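Local coordinates for protein putative P450-like enzyme (Streptomyces himastatinicus ATCC 53653, PDB 5Z9J) that is a cytochrome P450-like, haem-containing enzyme that probably acts as a monooxygenase in bacterial secondary metabolism, at residues 46-51 with 336-341; 248-253 with 363-368. All blocks are in the same frame, centred on the assembly; numbering follows the deposited sequence.

Interaction 1: residues 46-51 with 336-341; sequences AILSNP and AHLGLG. With HEM (protoporphyrin IX containing Fe), chain E.
Leu48 touches Leu338 and Gly341 of a loop that carries two flat groups: the haem lies against residues 339-341, and the His337 imidazole is held within the loop. Over one haem face lies the Leu340 side chain, its CD2 3.6 Å from HEM C2B of pyrrole ring B. Gly341 N sits over the methyl CMA of the same ligand, at 3.5 Å, while Gly339 O approaches the rim near the methyl CMB. The His337 ring is used at its edge: Gly339 N donates to His337 ND1 over 2.9 Å, only 4° out of the ring plane but with a bent N-H...N angle of 136°. NE2 pairs with Glu275, so both ring nitrogens are engaged and the imidazole is fixed in rotation.

Between the segments the contact is purely apolar. The single methyl CD1 of Leu48 makes it, 4.3 Å from Gly341 C and 4.4 Å from Leu338 CD2. Apolar leucine suits this buried place between the turn, Val287 and the aliphatic part of Arg289. Residues 338 to 341 form a type I turn closed by Gly341 N to Leu338 O; at Gly341, phi 85°, a CB would run into the haem propionate carbon CAA and the carbonyl O of Leu340, so glycine suits this backbone. The turn begins the P450 cysteine-ligand loop, and Leu340, at the position of the signature phenylalanine, is joined by a backbone hydrogen bond to Cys347, the axial ligand of the haem iron. Leu48, ending helix 41-48, packs on strand 287-291, while helix 270-280 lies against His337 and Leu340.

Interaction 2: residues 248-253 with 363-368; sequences NTMLCL and ILLDRL
Met250 reaches across to Leu364 and Leu365 with a side chain bent at chi2 and chi3. From CB, which points at the opposite helix, the first torsion sets CG beside the backbone N, and CG comes to 4.0 Å from Leu364 CD1. The sulfur SD follows past the same methyl at 4.2 Å. The two bends, chi2 -48° and chi3 -63°, swing the terminal CE towards the partner backbone, where it lies 4.1 Å from Leu364 CB and 4.4 Å from Leu365 CD2. An unbranched, flexible methionine suits this place, since the axes of 248-253 and 363-367 stay 12.4 Å apart at their closest and the side chain must fill much of that gap.

Helices 240-255 and 350-367 correspond to the C-terminal part of the I-helix and to the L-helix of the P450 fold, two members of its conserved helical core; the directions of segments 248-253 and 363-367 differ by 50°. One turn further along, Leu253 CD1 reaches Leu365 CD2 at 4.5 Å, so that Leu365 is touched by both residues. Leucines fit a layer with no polar bond between the segments. Leu365 also rests on Val263 and Arg264 of helix 257-265, whereas on another side of its helix Arg367 forms a salt bridge with Asp115 of helix 96-116.

In the fold
After strands 27-30 and 35-38, helix 41-48 brings residues 46-51, the first half of interaction 1, beside the sheet that contains strand 287-291. Most of the helical region comes next, and helix 240-255 supplies the first half of interaction 2. Helices 257-265 and 270-280 and strand 287-291 follow before residues 336-341 close interaction 1, a loop of 284 residues. Past Cys347, helix 350-367 returns to residues 248-253 and closes interaction 2 over 109 residues. The two loops therefore cross. Their centres lie 28 Å apart and their nearest atoms about 10 Å, so the contacts do not touch: one ties the N-terminal helix to the haem loop, the other joins two core helices.

Interaction 1: residues 46-51 with 336-341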
loop_
_atom_site.group_PDB
_atom_site.type_symbol
_atom_site.label_atom_id
_atom_site.label_comp_id
_atom_site.label_asym_id
_atom_site.label_seq_id
_atom_site.Cartn_x
_atom_site.Cartn_y
_atom_site.Cartn_z
ATOM N N ALA A 46 8.017 9.359 15.446
ATOM C CA ALA A 46 8.837 8.762 16.497
ATOM C C ALA A 46 8.471 7.290 16.735
ATOM O O ALA A 46 9.335 6.491 17.012
ATOM C CB ALA A 46 8.709 9.517 17.755
ATOM N N ILE A 47 7.184 6.967 16.702
ATOM C CA ILE A 47 6.723 5.612 16.940
ATOM C C ILE A 47 7.288 4.669 15.873
ATOM O O ILE A 47 7.757 3.569 16.197
ATOM C CB ILE A 47 5.158 5.517 16.970
ATOM C CG1 ILE A 47 4.614 6.063 18.302
ATOM C CG2 ILE A 47 4.684 4.053 16.774
ATOM C CD1 ILE A 47 3.102 6.305 18.299
ATOM N N LEU A 48 7.222 5.116 14.625
ATOM C CA LEU A 48 7.691 4.302 13.475
ATOM C C LEU A 48 9.218 4.100 13.572
ATOM O O LEU A 48 9.719 3.070 13.127
ATOM C CB LEU A 48 7.302 4.970 12.141
ATOM C CG LEU A 48 5.804 5.101 11.853
ATOM C CD1 LEU A 48 5.577 5.873 10.550
ATOM C CD2 LEU A 48 5.132 3.702 11.734
ATOM N N SER A 49 9.937 5.072 14.172
ATOM C CA SER A 49 11.393 4.965 14.338
ATOM C C SER A 49 11.831 4.228 15.617
ATOM O O SER A 49 13.018 4.127 15.919
ATOM C CB SER A 49 12.030 6.360 14.319
ATOM O OG SER A 49 11.672 7.000 13.123
ATOM N N ASN A 50 10.861 3.752 16.381
ATOM C CA ASN A 50 11.156 3.024 17.579
ATOM C C ASN A 50 10.576 1.616 17.507
ATOM O O ASN A 50 9.644 1.300 18.256
ATOM C CB ASN A 50 10.580 3.772 18.785
ATOM C CG ASN A 50 11.099 3.239 20.093
ATOM O OD1 ASN A 50 11.701 2.164 20.132
ATOM N ND2 ASN A 50 10.868 3.977 21.174
ATOM N N PRO A 51 11.143 0.752 16.635
ATOM C CA PRO A 51 10.561 -0.598 16.492
ATOM C C PRO A 51 10.809 -1.522 17.692
ATOM O O PRO A 51 10.036 -2.457 17.875
ATOM C CB PRO A 51 11.238 -1.143 15.223
ATOM C CG PRO A 51 12.535 -0.468 15.188
ATOM C CD PRO A 51 12.295 0.941 15.739
ATOM N N ALA A 336 7.847 15.762 3.774
ATOM C CA ALA A 336 8.330 14.554 4.421
ATOM C C ALA A 336 7.151 13.804 4.991
ATOM O O ALA A 336 7.078 13.521 6.186
ATOM C CB ALA A 336 9.375 14.893 5.491
ATOM N N HIS A 337 6.215 13.462 4.109
ATOM C CA HIS A 337 4.976 12.825 4.512
ATOM C C HIS A 337 5.275 11.406 4.984
ATOM O O HIS A 337 6.394 10.896 4.784
ATOM C CB HIS A 337 3.991 12.832 3.361
ATOM C CG HIS A 337 4.461 12.016 2.184
ATOM N ND1 HIS A 337 4.438 10.644 2.193
ATOM C CD2 HIS A 337 5.009 12.371 0.999
ATOM C CE1 HIS A 337 4.914 10.184 1.045
ATOM N NE2 HIS A 337 5.269 11.216 0.303
ATOM N N LEU A 338 4.288 10.771 5.612
ATOM C CA LEU A 338 4.452 9.420 6.146
ATOM C C LEU A 338 3.774 8.339 5.271
ATOM O O LEU A 338 3.607 7.172 5.689
ATOM C CB LEU A 338 3.888 9.359 7.574
ATOM C CG LEU A 338 4.627 10.221 8.604
ATOM C CD1 LEU A 338 3.970 10.093 9.988
ATOM C CD2 LEU A 338 6.105 9.796 8.660
ATOM N N GLY A 339 3.352 8.761 4.082
ATOM C CA GLY A 339 2.637 7.898 3.162
ATOM C C GLY A 339 3.328 6.597 2.824
ATOM O O GLY A 339 2.667 5.631 2.426
ATOM N N LEU A 340 4.654 6.611 2.941
ATOM C CA LEU A 340 5.487 5.498 2.593
ATOM C C LEU A 340 6.125 4.929 3.848
ATOM O O LEU A 340 7.036 4.085 3.789
ATOM C CB LEU A 340 6.560 5.949 1.584
ATOM C CG LEU A 340 6.036 6.086 0.136
ATOM C CD1 LEU A 340 7.066 6.762 -0.789
ATOM C CD2 LEU A 340 5.517 4.815 -0.478
ATOM N N GLY A 341 5.652 5.418 4.989
ATOM C CA GLY A 341 6.191 4.978 6.245
ATOM C C GLY A 341 7.421 5.758 6.636
ATOM O O GLY A 341 7.667 6.844 6.152
HETATM C CHA HEM E . 6.041 -0.888 3.167
HETATM C CHB HEM E . 2.962 2.347 1.415
HETATM C CHC HEM E . 3.818 0.609 -3.016
HETATM C CHD HEM E . 6.091 -3.173 -1.179
HETATM C C1A HEM E . 5.161 0.170 3.142
HETATM C C2A HEM E . 4.712 1.004 4.260
HETATM C C3A HEM E . 3.870 1.916 3.770
HETATM C C4A HEM E . 3.745 1.677 2.324
HETATM C CMA HEM E . 3.140 2.998 4.577
HETATM C CAA HEM E . 5.138 0.874 5.737
HETATM C CBA HEM E . 4.391 -0.270 6.436
HETATM C CGA HEM E . 4.574 -0.229 7.959
HETATM O O1A HEM E . 3.906 -0.995 8.698
HETATM O O2A HEM E . 5.404 0.535 8.483
HETATM C C1B HEM E . 2.983 2.196 0.057
HETATM C C2B HEM E . 2.369 3.105 -0.875
HETATM C C3B HEM E . 2.608 2.626 -2.101
HETATM C C4B HEM E . 3.359 1.387 -1.964
HETATM C CMB HEM E . 1.614 4.368 -0.425
HETATM C CAB HEM E . 2.194 3.173 -3.472
HETATM C CBB HEM E . 1.539 4.322 -3.643
HETATM C C1C HEM E . 4.540 -0.567 -2.936
HETATM C C2C HEM E . 5.007 -1.402 -4.071
HETATM C C3C HEM E . 5.636 -2.439 -3.536
HETATM C C4C HEM E . 5.560 -2.302 -2.104
HETATM C CMC HEM E . 4.797 -1.035 -5.552
HETATM C CAC HEM E . 6.330 -3.674 -4.159
HETATM C CBC HEM E . 6.469 -3.875 -5.461
HETATM C C1D HEM E . 6.244 -2.921 0.146
HETATM C C2D HEM E . 6.838 -3.839 1.072
HETATM C C3D HEM E . 6.839 -3.114 2.406
HETATM C C4D HEM E . 6.237 -1.832 2.176
HETATM C CMD HEM E . 7.369 -5.266 0.791
HETATM C CAD HEM E . 7.319 -3.695 3.740
HETATM C CBD HEM E . 8.770 -3.345 3.991
HETATM C CGD HEM E . 9.118 -3.764 5.408
HETATM O O1D HEM E . 8.209 -4.060 6.220
HETATM O O2D HEM E . 10.330 -3.776 5.743
HETATM N NA HEM E . 4.548 0.630 2.010
HETATM N NB HEM E . 3.565 1.143 -0.641
HETATM N NC HEM E . 4.892 -1.185 -1.794
HETATM N ND HEM E . 5.924 -1.724 0.815
HETATM FE FE HEM E . 4.876 -0.251 0.082
#

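Interaction 2: residues 248-253 with 363-368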
loop_
_atom_site.group_PDB
_atom_site.type_symbol
_atom_site.label_atom_id
_atom_site.label_comp_id
_atom_site.label_asym_id
_atom_site.label_seq_id
_atom_site.Cartn_x
_atom_site.Cartn_y
_atom_site.Cartn_z
ATOM N N ASN A 248 -6.175 8.531 -7.224
ATOM C CA ASN A 248 -6.330 9.727 -6.326
ATOM C C ASN A 248 -5.752 10.933 -6.968
ATOM O O ASN A 248 -6.336 12.045 -6.908
ATOM C CB ASN A 248 -5.585 9.530 -5.018
ATOM C CG ASN A 248 -6.173 8.473 -4.162
ATOM O OD1 ASN A 248 -7.282 7.998 -4.393
ATOM N ND2 ASN A 248 -5.417 8.049 -3.187
ATOM N N THR A 249 -4.596 10.734 -7.613
ATOM C CA THR A 249 -3.884 11.835 -8.229
ATOM C C THR A 249 -4.695 12.469 -9.380
ATOM O O THR A 249 -4.874 13.714 -9.424
ATOM C CB THR A 249 -2.470 11.439 -8.703
ATOM O OG1 THR A 249 -1.658 11.005 -7.589
ATOM C CG2 THR A 249 -1.820 12.611 -9.403
ATOM N N MET A 250 -5.251 11.648 -10.265
ATOM C CA MET A 250 -6.109 12.163 -11.307
ATOM C C MET A 250 -7.374 12.804 -10.739
ATOM O O MET A 250 -7.859 13.780 -11.299
ATOM C CB MET A 250 -6.512 11.051 -12.287
ATOM C CG MET A 250 -5.323 10.321 -12.888
ATOM S SD MET A 250 -3.995 11.379 -13.557
ATOM C CE MET A 250 -4.848 12.253 -14.871
ATOM N N LEU A 251 -7.926 12.252 -9.656
ATOM C CA LEU A 251 -9.105 12.838 -9.007
ATOM C C LEU A 251 -8.806 14.218 -8.439
ATOM O O LEU A 251 -9.631 15.133 -8.539
ATOM C CB LEU A 251 -9.605 11.955 -7.885
ATOM C CG LEU A 251 -10.654 12.606 -7.000
ATOM C CD1 LEU A 251 -11.961 12.799 -7.767
ATOM C CD2 LEU A 251 -10.921 11.792 -5.730
ATOM N N CYS A 252 -7.646 14.346 -7.806
ATOM C CA CYS A 252 -7.220 15.625 -7.225
ATOM C C CYS A 252 -6.921 16.747 -8.273
ATOM O O CYS A 252 -7.209 17.936 -8.067
ATOM C CB CYS A 252 -6.010 15.354 -6.307
ATOM S SG CYS A 252 -6.480 14.541 -4.767
ATOM N N LEU A 253 -6.286 16.373 -9.372
ATOM C CA LEU A 253 -6.073 17.230 -10.514
ATOM C C LEU A 253 -7.408 17.744 -11.079
ATOM O O LEU A 253 -7.526 18.897 -11.482
ATOM C CB LEU A 253 -5.317 16.463 -11.609
ATOM C CG LEU A 253 -3.839 16.191 -11.353
ATOM C CD1 LEU A 253 -3.290 15.327 -12.466
ATOM C CD2 LEU A 253 -3.067 17.447 -11.303
ATOM N N ILE A 363 1.495 9.809 -19.014
ATOM C CA ILE A 363 0.902 9.327 -20.221
ATOM C C ILE A 363 -0.616 9.611 -20.266
ATOM O O ILE A 363 -1.134 9.938 -21.332
ATOM C CB ILE A 363 1.210 7.826 -20.430
ATOM C CG1 ILE A 363 2.672 7.703 -20.840
ATOM C CG2 ILE A 363 0.327 7.250 -21.539
ATOM C CD1 ILE A 363 3.172 6.253 -20.980
ATOM N N LEU A 364 -1.313 9.572 -19.130
ATOM C CA LEU A 364 -2.716 9.990 -19.106
ATOM C C LEU A 364 -2.837 11.447 -19.522
ATOM O O LEU A 364 -3.759 11.811 -20.256
ATOM C CB LEU A 364 -3.369 9.764 -17.710
ATOM C CG LEU A 364 -3.782 8.278 -17.458
ATOM C CD1 LEU A 364 -4.343 8.058 -16.040
ATOM C CD2 LEU A 364 -4.831 7.872 -18.483
ATOM N N LEU A 365 -1.925 12.291 -19.063
ATOM C CA LEU A 365 -1.995 13.725 -19.427
ATOM C C LEU A 365 -1.803 14.040 -20.919
ATOM O O LEU A 365 -2.374 15.015 -21.443
ATOM C CB LEU A 365 -0.956 14.499 -18.643
ATOM C CG LEU A 365 -1.190 14.662 -17.143
ATOM C CD1 LEU A 365 -0.066 15.452 -16.553
ATOM C CD2 LEU A 365 -2.527 15.347 -16.883
ATOM N N ASP A 366 -0.971 13.227 -21.575
ATOM C CA ASP A 366 -0.575 13.419 -22.961
ATOM C C ASP A 366 -1.554 12.773 -23.938
ATOM O O ASP A 366 -1.858 13.362 -24.966
ATOM C CB ASP A 366 0.849 12.917 -23.174
ATOM C CG ASP A 366 1.887 13.871 -22.608
ATOM O OD1 ASP A 366 1.578 15.107 -22.417
ATOM O OD2 ASP A 366 3.006 13.379 -22.316
ATOM N N ARG A 367 -1.976 11.544 -23.639
ATOM C CA ARG A 367 -2.913 10.817 -24.473
ATOM C C ARG A 367 -4.381 11.219 -24.251
ATOM O O ARG A 367 -5.171 11.216 -25.200
ATOM C CB ARG A 367 -2.835 9.312 -24.198
ATOM C CG ARG A 367 -1.504 8.697 -24.420
ATOM C CD ARG A 367 -1.537 7.134 -24.517
ATOM N NE ARG A 367 -2.680 6.603 -25.268
ATOM C CZ ARG A 367 -2.804 5.326 -25.647
ATOM N NH1 ARG A 367 -1.821 4.459 -25.432
ATOM N NH2 ARG A 367 -3.886 4.918 -26.304
ATOM N N LEU A 368 -4.754 11.560 -23.012
ATOM C CA LEU A 368 -6.149 11.873 -22.701
ATOM C C LEU A 368 -6.238 13.197 -22.000
ATOM O O LEU A 368 -6.671 13.256 -20.863
ATOM C CB LEU A 368 -6.767 10.803 -21.835
ATOM C CG LEU A 368 -6.841 9.419 -22.507
ATOM C CD1 LEU A 368 -7.339 8.385 -21.521
ATOM C CD2 LEU A 368 -7.763 9.503 -23.700
#